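Local coordinates for protein cytochrome C3 (Desulfovibrio desulfuricans, PDB 1UP9) that carries four covalently attached heme c groups and probably shuttles electrons as a small class III multiheme cytochrome, at residues K75-S78 against C79-H83; S42-K45 against C46-G50. All coordinates share one frame; numbering follows the deposited sequence. Where two conformers were deposited one is given.

In this small tetraheme cytochrome much of the chain is loop, and short local contacts shape it beside the hemes. From the N terminus, the chain forms the strand pair 9-12 and 17-20 and the helix 30-33 before interaction 2, where 42-45 turns into 46-50 beside the propionates of one heme, in the long loop that leads to helix 64-69. Past that helix, interaction 1 joins the loop 75-78 to the first turn of helix 79-89, which carries another heme. Each closes just a few residues, and they lie in series, neither nesting nor crossing. The centres of interaction 1 and interaction 2 are about 17 Å apart, and the two do not touch.

Interaction 1 (K75-S78 against C79-H83); sequences KHTS and CLACH. With HEC (heme c), chain D.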
loop_
_atom_site.group_PDB
_atom_site.type_symbol
_atom_site.label_atom_id
_atom_site.label_comp_id
_atom_site.label_asym_id
_atom_site.label_seq_id
_atom_site.Cartn_x
_atom_site.Cartn_y
_atom_site.Cartn_z
ATOM N N LYS A 75 10.661 -5.023 5.285
ATOM C CA LYS A 75 11.787 -4.746 4.417
ATOM C C LYS A 75 11.510 -3.549 3.513
ATOM O O LYS A 75 12.419 -2.945 2.927
ATOM C CB LYS A 75 12.146 -5.941 3.531
ATOM C CG LYS A 75 12.607 -7.196 4.250
ATOM C CD LYS A 75 12.843 -8.320 3.236
ATOM C CE LYS A 75 11.598 -9.191 3.096
ATOM N NZ LYS A 75 11.562 -10.283 4.116
ATOM N N HIS A 76 10.253 -3.148 3.355
ATOM C CA HIS A 76 9.851 -1.949 2.596
ATOM C C HIS A 76 8.717 -1.343 3.415
ATOM O O HIS A 76 8.222 -1.987 4.358
ATOM C CB HIS A 76 9.443 -2.269 1.163
ATOM C CG HIS A 76 10.571 -2.935 0.419
ATOM N ND1 HIS A 76 11.736 -2.270 0.087
ATOM C CD2 HIS A 76 10.692 -4.209 0.005
ATOM C CE1 HIS A 76 12.539 -3.115 -0.538
ATOM N NE2 HIS A 76 11.922 -4.285 -0.593
ATOM N N THR A 77 8.284 -0.144 3.075
ATOM C CA THR A 77 7.279 0.551 3.857
ATOM C C THR A 77 5.888 0.166 3.379
ATOM O O THR A 77 5.525 0.320 2.198
ATOM C CB THR A 77 7.482 2.077 3.685
ATOM O OG1 THR A 77 8.797 2.401 4.205
ATOM C CG2 THR A 77 6.488 2.888 4.478
ATOM N N SER A 78 5.068 -0.334 4.298
ATOM C CA SER A 78 3.668 -0.605 4.054
ATOM C C SER A 78 2.811 0.649 4.227
ATOM O O SER A 78 3.172 1.670 4.787
ATOM C CB SER A 78 3.142 -1.686 5.030
ATOM O OG SER A 78 3.021 -1.018 6.294
ATOM N N CYS A 79 1.574 0.528 3.695
ATOM C CA CYS A 79 0.622 1.635 3.804
ATOM C C CYS A 79 0.429 2.028 5.263
ATOM O O CYS A 79 0.505 3.217 5.585
ATOM C CB CYS A 79 -0.765 1.251 3.270
ATOM S SG CYS A 79 -0.771 0.380 1.652
ATOM N N LEU A 80 0.136 1.033 6.110
ATOM C CA LEU A 80 -0.200 1.388 7.498
ATOM C C LEU A 80 1.030 1.835 8.261
ATOM O O LEU A 80 0.881 2.636 9.196
ATOM C CB LEU A 80 -0.878 0.209 8.218
ATOM C CG LEU A 80 -2.373 0.095 8.069
ATOM C CD1 LEU A 80 -3.047 1.207 8.875
ATOM C CD2 LEU A 80 -2.806 0.200 6.632
ATOM N N ALA A 81 2.242 1.365 7.896
ATOM C CA ALA A 81 3.443 1.851 8.608
ATOM C C ALA A 81 3.624 3.321 8.377
ATOM O O ALA A 81 3.828 4.124 9.284
ATOM C CB ALA A 81 4.657 1.092 8.115
ATOM N N CYS A 82 3.557 3.746 7.109
ATOM C CA CYS A 82 3.743 5.181 6.876
ATOM C C CYS A 82 2.577 5.967 7.391
ATOM O O CYS A 82 2.764 7.000 8.042
ATOM C CB CYS A 82 3.924 5.467 5.360
ATOM S SG CYS A 82 4.186 7.256 5.154
ATOM N N HIS A 83 1.333 5.512 7.193
ATOM C CA HIS A 83 0.203 6.285 7.717
ATOM C C HIS A 83 0.269 6.422 9.234
ATOM O O HIS A 83 -0.155 7.475 9.727
ATOM C CB HIS A 83 -1.116 5.614 7.273
ATOM C CG HIS A 83 -1.416 5.892 5.836
ATOM N ND1 HIS A 83 -2.674 5.547 5.360
ATOM C CD2 HIS A 83 -0.742 6.482 4.822
ATOM C CE1 HIS A 83 -2.740 5.897 4.091
ATOM N NE2 HIS A 83 -1.590 6.464 3.707
HETATM FE FE HEC D . -1.140 7.055 1.840
HETATM C CHA HEC D . -3.092 9.840 2.095
HETATM C CHB HEC D . -3.872 5.224 0.758
HETATM C CHC HEC D . 0.841 4.315 1.345
HETATM C CHD HEC D . 1.560 8.841 2.969
HETATM N NA HEC D . -3.056 7.442 1.552
HETATM C C1A HEC D . -3.690 8.660 1.694
HETATM C C2A HEC D . -5.111 8.517 1.428
HETATM C C3A HEC D . -5.332 7.262 1.037
HETATM C C4A HEC D . -4.056 6.568 1.086
HETATM C CMA HEC D . -6.656 6.604 0.641
HETATM C CAA HEC D . -6.133 9.643 1.702
HETATM C CBA HEC D . -6.453 10.440 0.417
HETATM C CGA HEC D . -7.648 11.355 0.694
HETATM O O1A HEC D . -7.372 12.550 0.838
HETATM O O2A HEC D . -8.764 10.827 0.757
HETATM N NB HEC D . -1.456 5.209 1.179
HETATM C C1B HEC D . -2.655 4.568 0.833
HETATM C C2B HEC D . -2.435 3.162 0.543
HETATM C C3B HEC D . -1.108 2.956 0.672
HETATM C C4B HEC D . -0.512 4.211 1.091
HETATM C CMB HEC D . -3.565 2.184 0.194
HETATM C CAB HEC D . -0.266 1.707 0.513
HETATM C CBB HEC D . -0.447 1.080 -0.913
HETATM N NC HEC D . 0.779 6.652 2.136
HETATM C C1C HEC D . 1.422 5.464 1.884
HETATM C C2C HEC D . 2.823 5.552 2.255
HETATM C C3C HEC D . 3.034 6.805 2.744
HETATM C C4C HEC D . 1.747 7.500 2.637
HETATM C CMC HEC D . 3.779 4.353 2.128
HETATM C CAC HEC D . 4.273 7.463 3.340
HETATM C CBC HEC D . 5.620 6.981 2.827
HETATM N ND HEC D . -0.839 8.917 2.460
HETATM C C1D HEC D . 0.361 9.509 2.835
HETATM C C2D HEC D . 0.185 10.913 3.064
HETATM C C3D HEC D . -1.104 11.185 2.815
HETATM C C4D HEC D . -1.763 9.974 2.425
HETATM C CMD HEC D . 1.326 11.872 3.443
HETATM C CAD HEC D . -1.729 12.579 2.857
HETATM C CBD HEC D . -2.032 12.955 4.326
HETATM C CGD HEC D . -2.350 14.443 4.417
HETATM O O1D HEC D . -3.372 14.805 3.808
HETATM O O2D HEC D . -1.566 15.166 5.069
#
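S78 is the N-cap of the helix that follows: its OG takes the N-H of A81 at 3.0 Å, a somewhat bent bond (154°), while its carbonyl O receives C82 N at 3.1 Å along a nearly straight N-H, the first bond of the helix. A first torsion of 74° sets OG between the backbone N and the carbonyl carbon, from where it reaches the first turn and also lies 3.2 Å from A81 CB. Alongside, T77 lays its CG2 against C82 CB at 3.7 Å and near a methyl group of the heme. This N-cap immediately precedes the CxxCH heme c attachment motif, C79 to H83. The thioether sulfurs of C79 and C82, one turn apart, are bonded to CAB and CAC, the latter reached with SG anti to the backbone N of C82 (chi1 -179°), while H83 NE2 binds the iron at 2.0 Å, with H25 as the other axial ligand. Behind these ligands stands a second shell: L97 O accepts a hydrogen bond from H83 ND1, which helps fix the rotation of the imidazole, and A70 O is hydrogen-bonded to S78 OG, tying the cap to the loop after helix 64-69.

Interaction 2 (S42-K45 against C46-G50); sequences SYAK and CGSSG. With HEC (heme c), chain B.
A type I beta turn from K45 to S48 contains C46, the first cysteine of the CxxxxCH heme attachment motif that C51 and H52 complete, and it lies next to the propionates of a different heme. Two bonds from S48 converge on K45 O: its backbone N donates at 2.9 Å, the bond that closes the turn, and its hydroxyl OG donates at 2.8 Å. The two approach differently, for the amide stands well above the carbonyl plane (58° out of it) while the hydroxyl is tilted from it by just 18°. S48 can add this second bond because OG, anti to its own carbonyl carbon (chi1 -81°), folds back over the turn; there it also meets the methyl of A44 at 3.7 Å. The neighbouring heme is met by the backbone. C46 N donates to propionate oxygen O1D at 3.0 Å, and Y43 O lies 2.6 Å from O1A of the other propionate, so close that this acid group probably retains a proton. Upstream, the ring of Y43 brings CE2 within 3.6 Å of the heme methyl CMB, and it also meets the ring of H34, an axial ligand. With a thioether to its own heme and an amide bond to the neighbour's propionate, C46 is one residue bridging two hemes, as the close spacing of hemes in the tetraheme core of cytochromes c3 allows.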
loop_
_atom_site.group_PDB
_atom_site.type_symbol
_atom_site.label_atom_id
_atom_site.label_comp_id
_atom_site.label_asym_id
_atom_site.label_seq_id
_atom_site.Cartn_x
_atom_site.Cartn_y
_atom_site.Cartn_z
ATOM N N SER A 42 10.664 -1.878 -10.820
ATOM C CA SER A 42 9.451 -2.523 -11.276
ATOM C C SER A 42 8.228 -1.768 -10.711
ATOM O O SER A 42 8.106 -1.271 -9.598
ATOM C CB SER A 42 9.416 -3.993 -10.894
ATOM O OG SER A 42 9.260 -4.184 -9.503
ATOM N N TYR A 43 7.299 -1.724 -11.652
ATOM C CA TYR A 43 6.063 -1.007 -11.397
ATOM C C TYR A 43 4.859 -1.909 -11.553
ATOM O O TYR A 43 3.709 -1.440 -11.663
ATOM C CB TYR A 43 5.999 0.138 -12.404
ATOM C CG TYR A 43 6.941 1.283 -12.144
ATOM C CD1 TYR A 43 8.174 1.350 -12.751
ATOM C CD2 TYR A 43 6.593 2.326 -11.278
ATOM C CE1 TYR A 43 9.037 2.388 -12.520
ATOM C CE2 TYR A 43 7.461 3.379 -11.042
ATOM C CZ TYR A 43 8.680 3.414 -11.660
ATOM O OH TYR A 43 9.574 4.453 -11.463
ATOM N N ALA A 44 5.105 -3.218 -11.577
ATOM C CA ALA A 44 3.985 -4.143 -11.724
ATOM C C ALA A 44 3.070 -4.102 -10.502
ATOM O O ALA A 44 3.403 -3.692 -9.415
ATOM C CB ALA A 44 4.486 -5.558 -11.924
ATOM N N LYS A 45 1.833 -4.583 -10.712
ATOM C CA LYS A 45 0.892 -4.600 -9.601
ATOM C C LYS A 45 1.443 -5.466 -8.467
ATOM O O LYS A 45 2.068 -6.491 -8.666
ATOM C CB LYS A 45 -0.475 -5.108 -10.052
ATOM C CG LYS A 45 -1.068 -4.292 -11.194
ATOM C CD LYS A 45 -2.402 -4.866 -11.662
ATOM C CE LYS A 45 -3.194 -3.817 -12.436
ATOM N NZ LYS A 45 -3.970 -4.465 -13.524
ATOM N N CYS A 46 1.206 -4.973 -7.254
ATOM C CA CYS A 46 1.793 -5.575 -6.066
ATOM C C CYS A 46 1.427 -7.043 -5.955
ATOM O O CYS A 46 2.256 -7.858 -5.514
ATOM C CB CYS A 46 1.370 -4.843 -4.789
ATOM S SG CYS A 46 1.365 -3.043 -4.868
ATOM N N GLY A 47 0.191 -7.399 -6.343
ATOM C CA GLY A 47 -0.311 -8.742 -6.261
ATOM C C GLY A 47 -0.079 -9.561 -7.517
ATOM O O GLY A 47 -0.692 -10.638 -7.638
ATOM N N SER A 48 0.781 -9.104 -8.417
ATOM C CA SER A 48 1.215 -9.808 -9.621
ATOM C C SER A 48 1.719 -11.221 -9.373
ATOM O O SER A 48 2.319 -11.459 -8.326
ATOM C CB SER A 48 2.422 -9.082 -10.274
ATOM O OG SER A 48 1.912 -8.011 -11.029
ATOM N N SER A 49 1.536 -12.152 -10.315
ATOM C CA SER A 49 2.103 -13.469 -10.080
ATOM C C SER A 49 3.603 -13.424 -9.834
ATOM O O SER A 49 4.326 -12.771 -10.574
ATOM C CB SER A 49 1.824 -14.388 -11.282
ATOM O OG SER A 49 1.840 -15.755 -10.878
ATOM N N GLY A 50 4.089 -14.102 -8.785
ATOM C CA GLY A 50 5.496 -14.071 -8.461
ATOM C C GLY A 50 5.830 -12.968 -7.479
ATOM O O GLY A 50 6.984 -12.915 -7.046
HETATM FE FE HEC B . 2.192 3.747 -8.093
HETATM C CHA HEC B . -0.187 1.626 -9.352
HETATM C CHB HEC B . 3.397 4.248 -11.162
HETATM C CHC HEC B . 4.191 6.255 -6.856
HETATM C CHD HEC B . 1.474 2.752 -4.879
HETATM N NA HEC B . 1.660 3.126 -9.919
HETATM C C1A HEC B . 0.695 2.174 -10.268
HETATM C C2A HEC B . 0.779 1.884 -11.685
HETATM C C3A HEC B . 1.762 2.645 -12.182
HETATM C C4A HEC B . 2.340 3.391 -11.084
HETATM C CMA HEC B . 2.229 2.776 -13.647
HETATM C CAA HEC B . -0.091 0.874 -12.428
HETATM C CBA HEC B . 0.556 -0.530 -12.374
HETATM C CGA HEC B . 0.402 -1.191 -11.014
HETATM O O1A HEC B . 1.440 -1.320 -10.311
HETATM O O2A HEC B . -0.772 -1.551 -10.718
HETATM N NB HEC B . 3.474 5.049 -8.889
HETATM C C1B HEC B . 3.904 5.068 -10.192
HETATM C C2B HEC B . 4.951 6.064 -10.360
HETATM C C3B HEC B . 5.129 6.646 -9.151
HETATM C C4B HEC B . 4.248 5.985 -8.218
HETATM C CMB HEC B . 5.629 6.352 -11.697
HETATM C CAB HEC B . 6.043 7.789 -8.734
HETATM C CBB HEC B . 5.822 9.058 -9.599
HETATM N NC HEC B . 2.709 4.357 -6.268
HETATM C C1C HEC B . 3.541 5.438 -5.940
HETATM C C2C HEC B . 3.664 5.554 -4.511
HETATM C C3C HEC B . 2.955 4.574 -3.990
HETATM C C4C HEC B . 2.336 3.827 -5.047
HETATM C CMC HEC B . 4.558 6.626 -3.874
HETATM C CAC HEC B . 2.804 4.179 -2.513
HETATM C CBC HEC B . 2.424 5.342 -1.555
HETATM N ND HEC B . 0.922 2.428 -7.294
HETATM C C1D HEC B . 0.795 2.156 -5.933
HETATM C C2D HEC B . -0.221 1.135 -5.767
HETATM C C3D HEC B . -0.694 0.811 -6.992
HETATM C C4D HEC B . 0.010 1.623 -7.965
HETATM C CMD HEC B . -0.632 0.576 -4.418
HETATM C CAD HEC B . -1.760 -0.239 -7.330
HETATM C CBD HEC B . -1.073 -1.572 -7.710
HETATM C CGD HEC B . -1.985 -2.772 -7.722
HETATM O O1D HEC B . -1.523 -3.801 -7.186
HETATM O O2D HEC B . -3.091 -2.688 -8.218
#